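Local coordinates for protein anastral spindle 2, SAS 4 (Drosophila melanogaster, PDB 4BY2) that probably acts as an adaptor in centriole assembly, its TCP domain holding a proline-rich motif of Ana2 and the protein probably also binding tubulin, at residues 101-106 with 117-122; 139-144 with 154-159. One frame throughout, in Å; residues are numbered along the deposited sequence.

Contact 1. Residues 101-106 with 117-122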
ATOM      1  N   ASN A 101     -13.740  -8.464 -13.304  1.00 56.78           N
ATOM      2  CA  ASN A 101     -13.848  -7.005 -13.184  1.00 56.12           C
ATOM      3  C   ASN A 101     -12.554  -6.247 -13.584  1.00 59.55           C
ATOM      4  O   ASN A 101     -12.399  -5.076 -13.227  1.00 59.45           O
ATOM      5  CB  ASN A 101     -14.318  -6.620 -11.767  1.00 55.14           C
ATOM      6  CG  ASN A 101     -13.365  -6.962 -10.638  1.00 69.24           C
ATOM      7  OD1 ASN A 101     -12.463  -7.793 -10.762  1.00 61.79           O
ATOM      8  ND2 ASN A 101     -13.569  -6.340  -9.490  1.00 57.83           N
ATOM      9  N   LYS A 102     -11.643  -6.924 -14.334  1.00 55.33           N
ATOM     10  CA  LYS A 102     -10.352  -6.438 -14.856  1.00 54.75           C
ATOM     11  C   LYS A 102      -9.259  -6.284 -13.758  1.00 56.72           C
ATOM     12  O   LYS A 102      -8.156  -5.809 -14.051  1.00 56.20           O
ATOM     13  CB  LYS A 102     -10.517  -5.149 -15.696  1.00 57.96           C
ATOM     14  CG  LYS A 102      -9.553  -5.026 -16.873  1.00 78.63           C
ATOM     15  CD  LYS A 102      -9.318  -3.562 -17.257  1.00 89.92           C
ATOM     16  CE  LYS A 102      -8.284  -3.391 -18.348  1.00100.26           C
ATOM     17  NZ  LYS A 102      -8.847  -3.636 -19.704  1.00108.05           N
ATOM     18  N   ASP A 103      -9.548  -6.730 -12.514  1.00 52.12           N
ATOM     19  CA  ASP A 103      -8.602  -6.697 -11.388  1.00 51.18           C
ATOM     20  C   ASP A 103      -7.524  -7.758 -11.574  1.00 54.38           C
ATOM     21  O   ASP A 103      -7.814  -8.842 -12.085  1.00 53.71           O
ATOM     22  CB  ASP A 103      -9.322  -6.936 -10.045  1.00 52.58           C
ATOM     23  CG  ASP A 103      -9.974  -5.726  -9.397  1.00 58.60           C
ATOM     24  OD1 ASP A 103     -10.049  -4.660 -10.054  1.00 59.20           O
ATOM     25  OD2 ASP A 103     -10.421  -5.848  -8.239  1.00 61.63           O
ATOM     26  N   ILE A 104      -6.284  -7.449 -11.156  1.00 51.01           N
ATOM     27  CA  ILE A 104      -5.137  -8.360 -11.275  1.00 50.80           C
ATOM     28  C   ILE A 104      -4.522  -8.639  -9.897  1.00 54.76           C
ATOM     29  O   ILE A 104      -4.292  -7.705  -9.134  1.00 54.19           O
ATOM     30  CB  ILE A 104      -4.063  -7.831 -12.284  1.00 53.79           C
ATOM     31  CG1 ILE A 104      -4.686  -7.344 -13.616  1.00 54.03           C
ATOM     32  CG2 ILE A 104      -2.967  -8.881 -12.536  1.00 55.11           C
ATOM     33  CD1 ILE A 104      -3.807  -6.363 -14.454  1.00 59.60           C
ATOM     34  N   LYS A 105      -4.231  -9.917  -9.601  1.00 51.78           N
ATOM     35  CA  LYS A 105      -3.577 -10.339  -8.361  1.00 51.71           C
ATOM     36  C   LYS A 105      -2.297 -11.131  -8.691  1.00 56.56           C
ATOM     37  O   LYS A 105      -2.379 -12.299  -9.081  1.00 56.38           O
ATOM     38  CB  LYS A 105      -4.537 -11.143  -7.468  1.00 53.80           C
ATOM     39  CG  LYS A 105      -3.987 -11.430  -6.074  1.00 65.40           C
ATOM     40  CD  LYS A 105      -5.024 -12.102  -5.191  1.00 75.58           C
ATOM     41  CE  LYS A 105      -4.417 -12.730  -3.961  1.00 87.78           C
ATOM     42  NZ  LYS A 105      -3.717 -14.005  -4.278  1.00 98.51           N
ATOM     43  N   GLU A 106      -1.123 -10.480  -8.555  1.00 53.34           N
ATOM     44  CA  GLU A 106       0.197 -11.070  -8.822  1.00 53.13           C
ATOM     45  C   GLU A 106       0.828 -11.637  -7.549  1.00 56.38           C
ATOM     46  O   GLU A 106       0.965 -10.917  -6.565  1.00 56.14           O
ATOM     47  CB  GLU A 106       1.140 -10.040  -9.468  1.00 54.60           C
ATOM     48  CG  GLU A 106       0.894  -9.811 -10.952  1.00 66.78           C
ATOM     49  CD  GLU A 106       1.692  -8.695 -11.607  1.00 91.39           C
ATOM     50  OE1 GLU A 106       2.718  -8.263 -11.031  1.00 88.98           O
ATOM     51  OE2 GLU A 106       1.297  -8.265 -12.715  1.00 85.83           O
ATOM     52  N   TYR A 117      -4.076  -5.023  -8.331  1.00 43.24           N
ATOM     53  CA  TYR A 117      -4.481  -3.862  -9.113  1.00 42.55           C
ATOM     54  C   TYR A 117      -5.999  -3.707  -9.107  1.00 45.90           C
ATOM     55  O   TYR A 117      -6.707  -4.568  -9.620  1.00 45.33           O
ATOM     56  CB  TYR A 117      -3.925  -3.931 -10.550  1.00 43.52           C
ATOM     57  CG  TYR A 117      -4.299  -2.744 -11.417  1.00 45.11           C
ATOM     58  CD1 TYR A 117      -3.758  -1.483 -11.179  1.00 47.09           C
ATOM     59  CD2 TYR A 117      -5.183  -2.883 -12.482  1.00 45.74           C
ATOM     60  CE1 TYR A 117      -4.092  -0.389 -11.975  1.00 47.84           C
ATOM     61  CE2 TYR A 117      -5.515  -1.799 -13.293  1.00 46.54           C
ATOM     62  CZ  TYR A 117      -4.976  -0.550 -13.028  1.00 54.11           C
ATOM     63  OH  TYR A 117      -5.297   0.525 -13.819  1.00 55.12           O
ATOM     64  N   TYR A 118      -6.495  -2.616  -8.496  1.00 42.25           N
ATOM     65  CA  TYR A 118      -7.920  -2.279  -8.447  1.00 41.45           C
ATOM     66  C   TYR A 118      -8.164  -1.487  -9.729  1.00 46.93           C
ATOM     67  O   TYR A 118      -7.807  -0.308  -9.814  1.00 45.92           O
ATOM     68  CB  TYR A 118      -8.265  -1.456  -7.190  1.00 41.29           C
ATOM     69  CG  TYR A 118      -7.855  -2.107  -5.886  1.00 41.72           C
ATOM     70  CD1 TYR A 118      -6.600  -1.871  -5.330  1.00 42.17           C
ATOM     71  CD2 TYR A 118      -8.726  -2.946  -5.196  1.00 43.32           C
ATOM     72  CE1 TYR A 118      -6.215  -2.469  -4.131  1.00 42.83           C
ATOM     73  CE2 TYR A 118      -8.357  -3.538  -3.988  1.00 43.51           C
ATOM     74  CZ  TYR A 118      -7.095  -3.303  -3.464  1.00 48.60           C
ATOM     75  OH  TYR A 118      -6.712  -3.881  -2.279  1.00 47.76           O
ATOM     76  N   ALA A 119      -8.670  -2.186 -10.759  1.00 45.29           N
ATOM     77  CA  ALA A 119      -8.898  -1.665 -12.104  1.00 46.27           C
ATOM     78  C   ALA A 119      -9.799  -0.447 -12.185  1.00 53.00           C
ATOM     79  O   ALA A 119      -9.468   0.490 -12.915  1.00 53.64           O
ATOM     80  CB  ALA A 119      -9.422  -2.764 -13.007  1.00 47.16           C
ATOM     81  N   GLU A 120     -10.929  -0.458 -11.447  1.00 50.46           N
ATOM     82  CA  GLU A 120     -11.920   0.619 -11.431  1.00 50.67           C
ATOM     83  C   GLU A 120     -11.352   1.937 -10.899  1.00 54.29           C
ATOM     84  O   GLU A 120     -11.638   2.999 -11.462  1.00 54.02           O
ATOM     85  CB  GLU A 120     -13.153   0.187 -10.618  1.00 52.32           C
ATOM     86  CG  GLU A 120     -14.443   0.885 -11.021  1.00 66.13           C
ATOM     87  CD  GLU A 120     -15.712   0.247 -10.486  1.00 91.25           C
ATOM     88  OE1 GLU A 120     -15.852   0.136  -9.246  1.00 89.13           O
ATOM     89  OE2 GLU A 120     -16.581  -0.120 -11.310  1.00 86.12           O
ATOM     90  N   THR A 121     -10.531   1.858  -9.833  1.00 50.11           N
ATOM     91  CA  THR A 121      -9.934   3.009  -9.157  1.00 49.41           C
ATOM     92  C   THR A 121      -8.454   3.273  -9.527  1.00 52.46           C
ATOM     93  O   THR A 121      -7.864   4.207  -8.976  1.00 52.53           O
ATOM     94  CB  THR A 121     -10.130   2.883  -7.636  1.00 57.61           C
ATOM     95  OG1 THR A 121      -9.806   1.557  -7.221  1.00 57.78           O
ATOM     96  CG2 THR A 121     -11.547   3.226  -7.197  1.00 56.09           C
ATOM     97  N   ASN A 122      -7.864   2.479 -10.465  1.00 47.70           N
ATOM     98  CA  ASN A 122      -6.471   2.601 -10.944  1.00 46.61           C
ATOM     99  C   ASN A 122      -5.449   2.630  -9.779  1.00 48.65           C
ATOM    100  O   ASN A 122      -4.492   3.408  -9.786  1.00 47.84           O
ATOM    101  CB  ASN A 122      -6.332   3.817 -11.895  1.00 46.82           C
ATOM    102  CG  ASN A 122      -5.042   3.897 -12.685  1.00 64.93           C
ATOM    103  OD1 ASN A 122      -4.328   2.908 -12.888  1.00 59.69           O
ATOM    104  ND2 ASN A 122      -4.721   5.090 -13.161  1.00 54.32           N
TER
HETATM  105  O   HOH W   1     -11.913  -2.478  -8.943  1.00 55.38           O
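The antiparallel beta hairpin of strands 104-108 and 113-118, in the Sas-4 TCP domain, ends on the pair Ile104 and Tyr117, beyond which the chain on both sides passes into turns. This is a hydrogen-bonded pair: Tyr117 N gives to Ile104 O at 2.8 Å, nearly straight at 168°, and Ile104 N returns a longer bond of 3.3 Å to a lone pair of Tyr117 O. The two side chains leave from the same face of the sheet, where Ile104 CD1 comes obliquely to Tyr117 CD2 at 4.2 Å. With CG anti to the backbone N (chi1 -179°), the phenol extends along its own turn, and Tyr117 OH gives a 2.7 Å bond to Asn122 OD1. That oxygen sits in the ring plane, although the hydroxyl approaches it from above the amide plane. Hairpins of this kind follow one another along the TCP domain as a long run of antiparallel strands, each bonded to the next in the chain. Past the last strand pair, Asp103 takes over from the backbone: its OD1 accepts from Ala119 N at 2.9 Å, met on the anti side and 35° out of the carboxylate plane. A water gives a second bond to the same oxygen and accepts weakly from Glu120 N, tying the carboxylate to two successive amides of the turn. OD2 takes the hydroxyl of Tyr116, with a weak addition from Asn101 ND2, so the carboxylate is held at both oxygens and its rotation is probably limited. Beside this polar join, the methyl of Ala119 packs against Lys102, 3.8 Å from CB to CB. The Tyr118 side chain touches Pro18 of the fused Ana2 segment, and that of Asn101 touches its Pro14.

Contact 2. Residues 139-144 with 154-159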
ATOM      1  N   ASN A 139      -2.856   9.770  -8.185  1.00 47.70           N
ATOM      2  CA  ASN A 139      -2.330  11.127  -7.982  1.00 47.25           C
ATOM      3  C   ASN A 139      -0.900  11.166  -7.431  1.00 51.52           C
ATOM      4  O   ASN A 139      -0.348  12.250  -7.234  1.00 51.36           O
ATOM      5  CB  ASN A 139      -3.278  11.942  -7.089  1.00 46.18           C
ATOM      6  CG  ASN A 139      -3.470  11.414  -5.681  1.00 61.34           C
ATOM      7  OD1 ASN A 139      -3.142  10.267  -5.348  1.00 47.22           O
ATOM      8  ND2 ASN A 139      -4.033  12.246  -4.821  1.00 56.33           N
ATOM      9  N   GLY A 140      -0.323   9.996  -7.189  1.00 48.40           N
ATOM     10  CA  GLY A 140       1.020   9.859  -6.643  1.00 48.33           C
ATOM     11  C   GLY A 140       1.049   9.602  -5.149  1.00 52.49           C
ATOM     12  O   GLY A 140       2.135   9.433  -4.585  1.00 52.85           O
ATOM     13  N   GLN A 141      -0.135   9.569  -4.488  1.00 47.99           N
ATOM     14  CA  GLN A 141      -0.224   9.316  -3.052  1.00 47.46           C
ATOM     15  C   GLN A 141       0.088   7.855  -2.722  1.00 51.93           C
ATOM     16  O   GLN A 141      -0.533   6.945  -3.272  1.00 51.26           O
ATOM     17  CB  GLN A 141      -1.574   9.758  -2.463  1.00 48.45           C
ATOM     18  CG  GLN A 141      -1.563   9.849  -0.937  1.00 53.81           C
ATOM     19  CD  GLN A 141      -2.889  10.261  -0.357  1.00 65.98           C
ATOM     20  OE1 GLN A 141      -3.431  11.330  -0.659  1.00 60.22           O
ATOM     21  NE2 GLN A 141      -3.412   9.445   0.546  1.00 56.95           N
ATOM     22  N   THR A 142       1.067   7.648  -1.829  1.00 49.37           N
ATOM     23  CA  THR A 142       1.525   6.330  -1.409  1.00 49.60           C
ATOM     24  C   THR A 142       1.348   6.150   0.105  1.00 53.61           C
ATOM     25  O   THR A 142       1.795   6.992   0.879  1.00 53.22           O
ATOM     26  CB  THR A 142       2.953   6.084  -1.927  1.00 61.19           C
ATOM     27  OG1 THR A 142       2.994   6.347  -3.332  1.00 61.71           O
ATOM     28  CG2 THR A 142       3.428   4.669  -1.685  1.00 60.78           C
ATOM     29  N   GLU A 143       0.686   5.058   0.520  1.00 50.19           N
ATOM     30  CA  GLU A 143       0.413   4.764   1.932  1.00 49.86           C
ATOM     31  C   GLU A 143       1.155   3.505   2.375  1.00 54.62           C
ATOM     32  O   GLU A 143       0.980   2.446   1.773  1.00 53.57           O
ATOM     33  CB  GLU A 143      -1.099   4.638   2.196  1.00 51.03           C
ATOM     34  CG  GLU A 143      -1.941   5.719   1.530  1.00 60.97           C
ATOM     35  CD  GLU A 143      -3.383   5.871   1.978  1.00 78.32           C
ATOM     36  OE1 GLU A 143      -3.974   4.888   2.483  1.00 73.99           O
ATOM     37  OE2 GLU A 143      -3.933   6.978   1.788  1.00 68.20           O
ATOM     38  N   HIS A 144       2.000   3.633   3.414  1.00 52.61           N
ATOM     39  CA  HIS A 144       2.819   2.544   3.952  1.00 52.95           C
ATOM     40  C   HIS A 144       2.287   2.109   5.306  1.00 59.05           C
ATOM     41  O   HIS A 144       2.173   2.941   6.210  1.00 59.01           O
ATOM     42  CB  HIS A 144       4.295   2.978   4.083  1.00 53.44           C
ATOM     43  CG  HIS A 144       4.915   3.457   2.809  1.00 56.69           C
ATOM     44  ND1 HIS A 144       5.889   2.726   2.167  1.00 58.52           N
ATOM     45  CD2 HIS A 144       4.691   4.595   2.111  1.00 58.51           C
ATOM     46  CE1 HIS A 144       6.219   3.427   1.095  1.00 57.97           C
ATOM     47  NE2 HIS A 144       5.525   4.562   1.022  1.00 58.30           N
ATOM     48  N   HIS A 154       2.396   9.406   2.066  1.00 63.90           N
ATOM     49  CA  HIS A 154       3.231  10.236   1.202  1.00 63.77           C
ATOM     50  C   HIS A 154       2.298  10.980   0.239  1.00 67.85           C
ATOM     51  O   HIS A 154       1.850  10.407  -0.753  1.00 67.35           O
ATOM     52  CB  HIS A 154       4.250   9.368   0.436  1.00 64.52           C
ATOM     53  CG  HIS A 154       5.363   8.838   1.286  1.00 67.94           C
ATOM     54  ND1 HIS A 154       6.665   9.270   1.117  1.00 69.66           N
ATOM     55  CD2 HIS A 154       5.332   7.926   2.285  1.00 69.74           C
ATOM     56  CE1 HIS A 154       7.381   8.613   2.014  1.00 69.09           C
ATOM     57  NE2 HIS A 154       6.621   7.794   2.742  1.00 69.47           N
ATOM     58  N   PHE A 155       1.966  12.235   0.572  1.00 64.68           N
ATOM     59  CA  PHE A 155       1.059  13.084  -0.208  1.00 64.46           C
ATOM     60  C   PHE A 155       1.667  13.555  -1.548  1.00 70.33           C
ATOM     61  O   PHE A 155       2.898  13.600  -1.656  1.00 70.06           O
ATOM     62  CB  PHE A 155       0.580  14.271   0.650  1.00 65.73           C
ATOM     63  CG  PHE A 155      -0.341  13.870   1.780  1.00 66.68           C
ATOM     64  CD1 PHE A 155      -1.706  13.715   1.565  1.00 69.20           C
ATOM     65  CD2 PHE A 155       0.157  13.638   3.056  1.00 68.29           C
ATOM     66  CE1 PHE A 155      -2.556  13.329   2.606  1.00 69.85           C
ATOM     67  CE2 PHE A 155      -0.694  13.254   4.097  1.00 70.87           C
ATOM     68  CZ  PHE A 155      -2.045  13.103   3.866  1.00 68.85           C
ATOM     69  N   PRO A 156       0.844  13.915  -2.576  1.00 68.35           N
ATOM     70  CA  PRO A 156       1.416  14.360  -3.867  1.00 68.59           C
ATOM     71  C   PRO A 156       2.270  15.634  -3.818  1.00 73.87           C
ATOM     72  O   PRO A 156       3.067  15.858  -4.731  1.00 73.63           O
ATOM     73  CB  PRO A 156       0.184  14.541  -4.762  1.00 70.20           C
ATOM     74  CG  PRO A 156      -0.900  13.758  -4.102  1.00 74.51           C
ATOM     75  CD  PRO A 156      -0.632  13.895  -2.640  1.00 70.04           C
ATOM     76  N   ASN A 157       2.121  16.454  -2.756  1.00 71.31           N
ATOM     77  CA  ASN A 157       2.887  17.689  -2.550  1.00 71.36           C
ATOM     78  C   ASN A 157       4.213  17.439  -1.790  1.00 75.87           C
ATOM     79  O   ASN A 157       4.787  18.369  -1.214  1.00 75.91           O
ATOM     80  CB  ASN A 157       2.018  18.767  -1.865  1.00 72.09           C
ATOM     81  CG  ASN A 157       1.401  18.386  -0.534  1.00 94.84           C
ATOM     82  OD1 ASN A 157       1.751  17.385   0.100  1.00 87.80           O
ATOM     83  ND2 ASN A 157       0.466  19.201  -0.071  1.00 87.67           N
ATOM     84  N   ASN A 158       4.687  16.171  -1.805  1.00 72.40           N
ATOM     85  CA  ASN A 158       5.918  15.656  -1.185  1.00 72.14           C
ATOM     86  C   ASN A 158       5.932  15.734   0.361  1.00 75.58           C
ATOM     87  O   ASN A 158       6.979  15.494   0.969  1.00 75.30           O
ATOM     88  CB  ASN A 158       7.172  16.301  -1.792  1.00 73.23           C
ATOM     89  CG  ASN A 158       7.360  15.962  -3.248  1.00 98.54           C
ATOM     90  OD1 ASN A 158       7.791  14.860  -3.606  1.00 93.92           O
ATOM     91  ND2 ASN A 158       7.022  16.899  -4.122  1.00 90.64           N
ATOM     92  N   SER A 159       4.767  16.002   0.992  1.00 71.68           N
ATOM     93  CA  SER A 159       4.632  16.046   2.452  1.00 71.21           C
ATOM     94  C   SER A 159       4.353  14.640   2.980  1.00 74.15           C
ATOM     95  O   SER A 159       3.560  13.907   2.382  1.00 74.00           O
ATOM     96  CB  SER A 159       3.508  16.992   2.868  1.00 74.90           C
ATOM     97  OG  SER A 159       3.767  18.319   2.444  1.00 84.80           O
TER
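Thr142 and His154 form an antiparallel hydrogen-bonded pair, with His154 N giving to Thr142 O at 2.8 Å and Thr142 N giving to His154 O at 3.1 Å. His154 O also receives a CA-H...O contact from Gln141 CA. Both side chains of the pair stand on one face, and there the imidazole of His154 meets that of His144 obliquely, centroids 4.8 Å apart and planes at 54°, with His144 CD2 and His154 CD2 closest at 3.4 Å; the NE2 of His154 is itself bonded to the carboxylate of Glu152. Gln141 takes the other direction. With CG anti to the backbone N (chi1 -165°) and the chain extended beyond it, the side chain passes His154 O and runs alongside Phe155, bringing OE1 to 3.7 Å from Phe155 CD1 with amide and ring planes 56° apart. Its NE2 gives a weak bond to Glu143 OE2, an oxygen that also accepts from the backbone N of Ser21 in the fused Ana2 segment. Replacing Gln141 by an alanine removes the whole amide, which would probably leave a gap beside the Phe155 ring and Glu143 OE2 resting mainly on Ser21 N. At the end of the contact Asn139 makes an Asx turn, its OD1 accepting from Gln141 N at 3.2 Å, while its ND2 lies 3.6 Å from Pro156 CG. Pro156 follows Phe155 in a type I turn running to Asn158, and Phe155 N bonds to Ser159 O beyond it. Within the Sas-4 TCP domain the contact thus lies where strands 142-145 and 151-154 part: strand 133-136 flanks the first, with Ile134 touching Thr142 and His144, and strand 160-163 flanks the second, with Ile160 touching His154 and Lys161 touching Phe155.

Contacts 1 and 2 follow each other along the TCP domain, their centres 20 Å apart and their nearest atoms about 7 Å apart, without touching. Strands 123-128 and 133-136 lie between the two hairpins. Each contact covers the end of a hairpin where its strands part, and each begins with an asparagine two residues ahead of a polar side chain that works across the gap: a carboxylate gripping a turn amide in contact 1, an amide lying along a ring in contact 2. In this fusion the Ana2 segment passes both, its Pro14 and Pro18 at contact 1 and its Pro20 and Ser21 at contact 2, consistent with both hairpins lining the path of the proline-rich motif.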